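Local coordinates for activated BY transcription factor SSRB (Salmonella enterica, PDB 2WNW), which is of undetermined function but belongs to glycosyl hydrolase family 30, pairing a TIM barrel with a beta-sandwich domain, at residues 40-45 against 381-386; 375-380 against 404-409. One frame throughout, in Å; residues are numbered along the deposited sequence.

Contact 1 (40-45 against 381-386); sequences HALQQI and ARVMLS
Leu42 and Val383 meet where two antiparallel strand segments, 41-44 and 382-386, run edge to edge with an angle of 152° between their directions. Four backbone hydrogen bonds carry the pairing: Leu385 N to His40 O, Leu42 N to Val383 O at 2.6 Å, Val383 N to Gln43 O, and Ile45 N to Ala381 O. Ala41 faces Met384 and Gln44 faces Arg382 in non-hydrogen-bonded pairs, but the register slips by one residue between them, a beta bulge at Leu42-Gln43. At the bulge Leu42 O takes a side-chain donor instead: Arg382 NH1, at 3.0 Å, in the carbonyl plane and close to the guanidinium plane. The arginine chain, extended from CG to NE, runs beside Ala41 CB, and Gln44 CB lies over one face of the guanidinium.

Apolar contacts gather around Val383. Its CG1 meets Leu42 CD1 at 4.0 Å, and its CG2 meets Ile45 CG2 at 4.1 Å. Gln43 starts away from the partner strand, yet a bend at chi2 (-82°) folds its amide back over the valine, bringing NE2 to 3.3 Å from Val383 CG2. That same NE2 is held by the carbonyl oxygens of Phe321 and Cys325, at the end of helix 305-322 and in the loop after it.

At the other end His40 CB packs on Leu385 CB, while the imidazole NE2 bonds to Glu250 of the second subunit and its ring meets Tyr280 of that subunit. Strand 382-388 is flanked by 393-399 on one edge; along the other, 33-37 and 41-44 pair with it in succession, 41-44 being the last strand before barrel strand 48-51.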
loop_
_atom_site.group_PDB
_atom_site.type_symbol
_atom_site.label_atom_id
_atom_site.label_comp_id
_atom_site.label_asym_id
_atom_site.label_seq_id
_atom_site.Cartn_x
_atom_site.Cartn_y
_atom_site.Cartn_z
ATOM N N HIS A 40 -3.177 16.343 6.510
ATOM C CA HIS A 40 -3.681 15.741 5.282
ATOM C C HIS A 40 -4.611 14.585 5.633
ATOM O O HIS A 40 -4.169 13.460 5.865
ATOM C CB HIS A 40 -2.525 15.266 4.401
ATOM C CG HIS A 40 -1.685 16.386 3.869
ATOM N ND1 HIS A 40 -2.220 17.447 3.169
ATOM C CD2 HIS A 40 -0.354 16.622 3.949
ATOM C CE1 HIS A 40 -1.254 18.288 2.842
ATOM N NE2 HIS A 40 -0.113 17.810 3.303
ATOM N N ALA A 41 -5.906 14.885 5.671
ATOM C CA ALA A 41 -6.919 13.898 6.015
ATOM C C ALA A 41 -7.391 13.097 4.810
ATOM O O ALA A 41 -7.491 13.614 3.697
ATOM C CB ALA A 41 -8.106 14.586 6.682
ATOM N N LEU A 42 -7.683 11.824 5.044
ATOM C CA LEU A 42 -8.147 10.952 3.979
ATOM C C LEU A 42 -9.629 10.618 4.184
ATOM O O LEU A 42 -10.426 11.514 4.479
ATOM C CB LEU A 42 -7.264 9.699 3.924
ATOM C CG LEU A 42 -5.769 10.029 3.749
ATOM C CD1 LEU A 42 -4.936 8.758 3.747
ATOM C CD2 LEU A 42 -5.562 10.801 2.451
ATOM N N GLN A 43 -10.009 9.350 4.045
ATOM C CA GLN A 43 -11.419 8.979 4.183
ATOM C C GLN A 43 -11.966 9.015 5.607
ATOM O O GLN A 43 -11.220 8.876 6.579
ATOM C CB GLN A 43 -11.672 7.586 3.588
ATOM C CG GLN A 43 -11.447 6.429 4.558
ATOM C CD GLN A 43 -9.989 6.019 4.684
ATOM O OE1 GLN A 43 -9.085 6.746 4.276
ATOM N NE2 GLN A 43 -9.756 4.845 5.261
ATOM N N GLN A 44 -13.283 9.190 5.715
ATOM C CA GLN A 44 -13.956 9.233 7.010
ATOM C C GLN A 44 -14.415 7.828 7.390
ATOM O O GLN A 44 -14.850 7.056 6.533
ATOM C CB GLN A 44 -15.168 10.167 6.950
ATOM C CG GLN A 44 -15.757 10.500 8.308
ATOM C CD GLN A 44 -16.760 11.642 8.247
ATOM O OE1 GLN A 44 -16.810 12.485 9.143
ATOM N NE2 GLN A 44 -17.566 11.670 7.193
ATOM N N ILE A 45 -14.318 7.495 8.671
ATOM C CA ILE A 45 -14.730 6.177 9.131
ATOM C C ILE A 45 -15.963 6.287 10.026
ATOM O O ILE A 45 -16.142 7.281 10.733
ATOM C CB ILE A 45 -13.560 5.462 9.862
ATOM C CG1 ILE A 45 -13.218 6.168 11.173
ATOM C CG2 ILE A 45 -12.318 5.464 8.960
ATOM C CD1 ILE A 45 -13.939 5.595 12.374
ATOM N N ALA A 381 -14.212 10.165 12.642
ATOM C CA ALA A 381 -12.786 10.439 12.533
ATOM C C ALA A 381 -12.340 10.182 11.097
ATOM O O ALA A 381 -13.000 9.458 10.349
ATOM C CB ALA A 381 -12.002 9.533 13.488
ATOM N N ARG A 382 -11.227 10.790 10.705
ATOM C CA ARG A 382 -10.697 10.573 9.368
ATOM C C ARG A 382 -9.305 9.975 9.461
ATOM O O ARG A 382 -8.549 10.268 10.387
ATOM C CB ARG A 382 -10.637 11.884 8.572
ATOM C CG ARG A 382 -11.989 12.341 8.037
ATOM C CD ARG A 382 -11.855 13.561 7.140
ATOM N NE ARG A 382 -13.150 14.009 6.628
ATOM C CZ ARG A 382 -13.747 13.522 5.543
ATOM N NH1 ARG A 382 -13.171 12.563 4.828
ATOM N NH2 ARG A 382 -14.932 13.994 5.176
ATOM N N VAL A 383 -8.978 9.107 8.513
ATOM C CA VAL A 383 -7.654 8.511 8.482
ATOM C C VAL A 383 -6.721 9.638 8.053
ATOM O O VAL A 383 -7.101 10.482 7.244
ATOM C CB VAL A 383 -7.581 7.366 7.448
ATOM C CG1 VAL A 383 -6.126 6.990 7.177
ATOM C CG2 VAL A 383 -8.354 6.158 7.962
ATOM N N MET A 384 -5.516 9.673 8.607
ATOM C CA MET A 384 -4.566 10.712 8.230
ATOM C C MET A 384 -3.452 10.100 7.393
ATOM O O MET A 384 -3.218 8.891 7.441
ATOM C CB MET A 384 -3.952 11.370 9.472
ATOM C CG MET A 384 -2.985 10.476 10.239
ATOM S SD MET A 384 -2.043 11.399 11.486
ATOM C CE MET A 384 -2.762 10.782 12.993
ATOM N N LEU A 385 -2.774 10.935 6.616
ATOM C CA LEU A 385 -1.670 10.462 5.800
ATOM C C LEU A 385 -0.501 10.141 6.725
ATOM O O LEU A 385 -0.206 10.896 7.652
ATOM C CB LEU A 385 -1.240 11.546 4.806
ATOM C CG LEU A 385 0.044 11.264 4.022
ATOM C CD1 LEU A 385 -0.190 10.091 3.071
ATOM C CD2 LEU A 385 0.463 12.510 3.242
ATOM N N SER A 386 0.152 9.011 6.487
ATOM C CA SER A 386 1.315 8.623 7.277
ATOM C C SER A 386 2.122 7.635 6.444
ATOM O O SER A 386 1.599 7.051 5.493
ATOM C CB SER A 386 0.894 7.979 8.603
ATOM O OG SER A 386 0.237 6.740 8.405
#

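Contact 2 (375-380 against 404-409); sequences RYVRPG and ERVLVV. With PO4 (phosphate ion), chain C.
Val406 overlaps the loop that follows helix 365-374, its CG1 touching Val377 CG2 at 3.9 Å and Tyr376 CB at 4.2 Å. With CG1 anti to the backbone N (chi1 -177°), Val406 turns this methyl toward the loop, where it rests against both residues, while CG2 lies near Tyr376 O. Phe398 adds to the apolar patch from the side of Val377, and Leu441 of strand 437-442 touches both Val406 and Tyr376.

The polar half is built on Glu404. An extended chain carries its OE2 over one face of the Arg378 guanidinium, 3.5 Å from Arg378 NH1; the salt bridge is one of charges alone, since the oxygen is well out of the guanidinium plane. Asp402 is the stronger partner of this arginine. A water bridges the segments, donating to Glu404 OE2 at 2.7 Å and to Tyr376 O at 2.9 Å, and Asn400 ND2 also bonds to both of these oxygens.

Away from the loop, Arg405 grips a phosphate ion, probably from the crystallisation liquor, with NE to O1 and NH2 to O4 (2.7 Å). The arrangement is an interdomain linker packed on a sheet strand, where the family 30 TIM barrel passes into its beta sandwich.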
loop_
_atom_site.group_PDB
_atom_site.type_symbol
_atom_site.label_atom_id
_atom_site.label_comp_id
_atom_site.label_asym_id
_atom_site.label_seq_id
_atom_site.Cartn_x
_atom_site.Cartn_y
_atom_site.Cartn_z
ATOM N N ARG A 375 -11.133 1.414 21.066
ATOM C CA ARG A 375 -11.165 2.129 22.338
ATOM C C ARG A 375 -10.770 3.595 22.197
ATOM O O ARG A 375 -11.091 4.416 23.062
ATOM C CB ARG A 375 -10.224 1.457 23.348
ATOM C CG ARG A 375 -10.576 0.009 23.662
ATOM C CD ARG A 375 -9.468 -0.680 24.451
ATOM N NE ARG A 375 -9.463 -0.305 25.862
ATOM C CZ ARG A 375 -10.304 -0.794 26.771
ATOM N NH1 ARG A 375 -11.227 -1.683 26.425
ATOM N NH2 ARG A 375 -10.212 -0.402 28.036
ATOM N N TYR A 376 -10.108 3.936 21.097
ATOM C CA TYR A 376 -9.623 5.301 20.913
ATOM C C TYR A 376 -10.098 6.080 19.695
ATOM O O TYR A 376 -10.062 7.310 19.705
ATOM C CB TYR A 376 -8.092 5.271 20.928
ATOM C CG TYR A 376 -7.559 4.367 22.012
ATOM C CD1 TYR A 376 -7.652 4.726 23.357
ATOM C CD2 TYR A 376 -7.051 3.106 21.703
ATOM C CE1 TYR A 376 -7.262 3.849 24.365
ATOM C CE2 TYR A 376 -6.661 2.224 22.699
ATOM C CZ TYR A 376 -6.774 2.597 24.027
ATOM O OH TYR A 376 -6.440 1.699 25.013
ATOM N N VAL A 377 -10.527 5.382 18.647
ATOM C CA VAL A 377 -10.991 6.052 17.434
ATOM C C VAL A 377 -12.513 6.170 17.468
ATOM O O VAL A 377 -13.217 5.182 17.682
ATOM C CB VAL A 377 -10.543 5.272 16.171
ATOM C CG1 VAL A 377 -10.948 6.027 14.917
ATOM C CG2 VAL A 377 -9.028 5.067 16.202
ATOM N N ARG A 378 -13.017 7.382 17.253
ATOM C CA ARG A 378 -14.456 7.635 17.301
ATOM C C ARG A 378 -15.111 7.786 15.933
ATOM O O ARG A 378 -14.452 8.117 14.947
ATOM C CB ARG A 378 -14.733 8.906 18.109
ATOM C CG ARG A 378 -14.157 8.915 19.518
ATOM C CD ARG A 378 -13.530 10.273 19.791
ATOM N NE ARG A 378 -13.091 10.447 21.173
ATOM C CZ ARG A 378 -12.271 11.416 21.573
ATOM N NH1 ARG A 378 -11.796 12.292 20.696
ATOM N NH2 ARG A 378 -11.936 11.522 22.853
ATOM N N PRO A 379 -16.432 7.548 15.862
ATOM C CA PRO A 379 -17.159 7.675 14.597
ATOM C C PRO A 379 -16.946 9.083 14.050
ATOM O O PRO A 379 -16.927 10.045 14.816
ATOM C CB PRO A 379 -18.608 7.436 15.011
ATOM C CG PRO A 379 -18.475 6.476 16.145
ATOM C CD PRO A 379 -17.327 7.072 16.932
ATOM N N GLY A 380 -16.772 9.200 12.737
ATOM C CA GLY A 380 -16.563 10.508 12.137
ATOM C C GLY A 380 -15.101 10.890 11.972
ATOM O O GLY A 380 -14.776 11.838 11.254
ATOM N N GLU A 404 -8.087 15.059 18.121
ATOM C CA GLU A 404 -7.126 14.150 18.736
ATOM C C GLU A 404 -6.479 13.239 17.699
ATOM O O GLU A 404 -7.176 12.613 16.899
ATOM C CB GLU A 404 -7.809 13.282 19.795
ATOM C CG GLU A 404 -6.830 12.479 20.650
ATOM C CD GLU A 404 -7.525 11.504 21.585
ATOM O OE1 GLU A 404 -6.979 11.229 22.673
ATOM O OE2 GLU A 404 -8.611 11.002 21.228
ATOM N N ARG A 405 -5.149 13.174 17.710
ATOM C CA ARG A 405 -4.421 12.313 16.785
ATOM C C ARG A 405 -4.306 10.917 17.403
ATOM O O ARG A 405 -4.077 10.778 18.603
ATOM C CB ARG A 405 -3.015 12.866 16.507
ATOM C CG ARG A 405 -2.958 14.116 15.615
ATOM C CD ARG A 405 -3.073 15.419 16.413
ATOM N NE ARG A 405 -2.761 16.583 15.589
ATOM C CZ ARG A 405 -3.604 17.148 14.732
ATOM N NH1 ARG A 405 -4.831 16.663 14.589
ATOM N NH2 ARG A 405 -3.211 18.181 14.000
ATOM N N VAL A 406 -4.478 9.885 16.581
ATOM C CA VAL A 406 -4.392 8.503 17.052
ATOM C C VAL A 406 -3.569 7.694 16.054
ATOM O O VAL A 406 -3.888 7.667 14.870
ATOM C CB VAL A 406 -5.794 7.852 17.155
ATOM C CG1 VAL A 406 -5.671 6.451 17.724
ATOM C CG2 VAL A 406 -6.710 8.695 18.025
ATOM N N LEU A 407 -2.511 7.040 16.527
ATOM C CA LEU A 407 -1.672 6.235 15.644
ATOM C C LEU A 407 -1.547 4.807 16.158
ATOM O O LEU A 407 -1.174 4.585 17.308
ATOM C CB LEU A 407 -0.269 6.843 15.522
ATOM C CG LEU A 407 0.670 6.075 14.585
ATOM C CD1 LEU A 407 0.216 6.281 13.151
ATOM C CD2 LEU A 407 2.111 6.559 14.746
ATOM N N VAL A 408 -1.861 3.843 15.299
ATOM C CA VAL A 408 -1.748 2.435 15.668
ATOM C C VAL A 408 -0.512 1.873 14.964
ATOM O O VAL A 408 -0.345 2.059 13.760
ATOM C CB VAL A 408 -2.986 1.622 15.210
ATOM C CG1 VAL A 408 -2.815 0.161 15.592
ATOM C CG2 VAL A 408 -4.248 2.186 15.844
ATOM N N VAL A 409 0.358 1.213 15.722
ATOM C CA VAL A 409 1.570 0.624 15.160
ATOM C C VAL A 409 1.654 -0.826 15.615
ATOM O O VAL A 409 1.489 -1.124 16.799
ATOM C CB VAL A 409 2.852 1.364 15.629
ATOM C CG1 VAL A 409 4.084 0.722 14.988
ATOM C CG2 VAL A 409 2.774 2.841 15.258
HETATM P P PO4 C . 0.360 18.794 14.388
HETATM O O1 PO4 C . -0.022 17.618 15.213
HETATM O O2 PO4 C . 1.296 19.651 15.160
HETATM O O3 PO4 C . 1.023 18.335 13.139
HETATM O O4 PO4 C . -0.857 19.574 14.041
HETATM O O HOH W 1 -9.168 8.517 22.133
#

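In the fold
From the N terminus the chain builds strands of the mixed sheet, and residues 40-45 pass from strand 41-44 towards barrel strand 48-51. The whole TIM barrel follows before helix 365-374 leads into 375-380 and then 381-386, which closes contact 1 across 335 intervening residues. Contact 2 closes a far shorter loop, from 375-380 to 404-409, holding strands 382-388 and 393-399. The two loops cross, because 381-386 falls between the segments of contact 2. Their centres lie about 10 Å apart, and Ile45 O and Gly380 N probably share a hydrogen bond at 2.8 Å. Together they fasten the chain's entry into and exit from the barrel to one sheet.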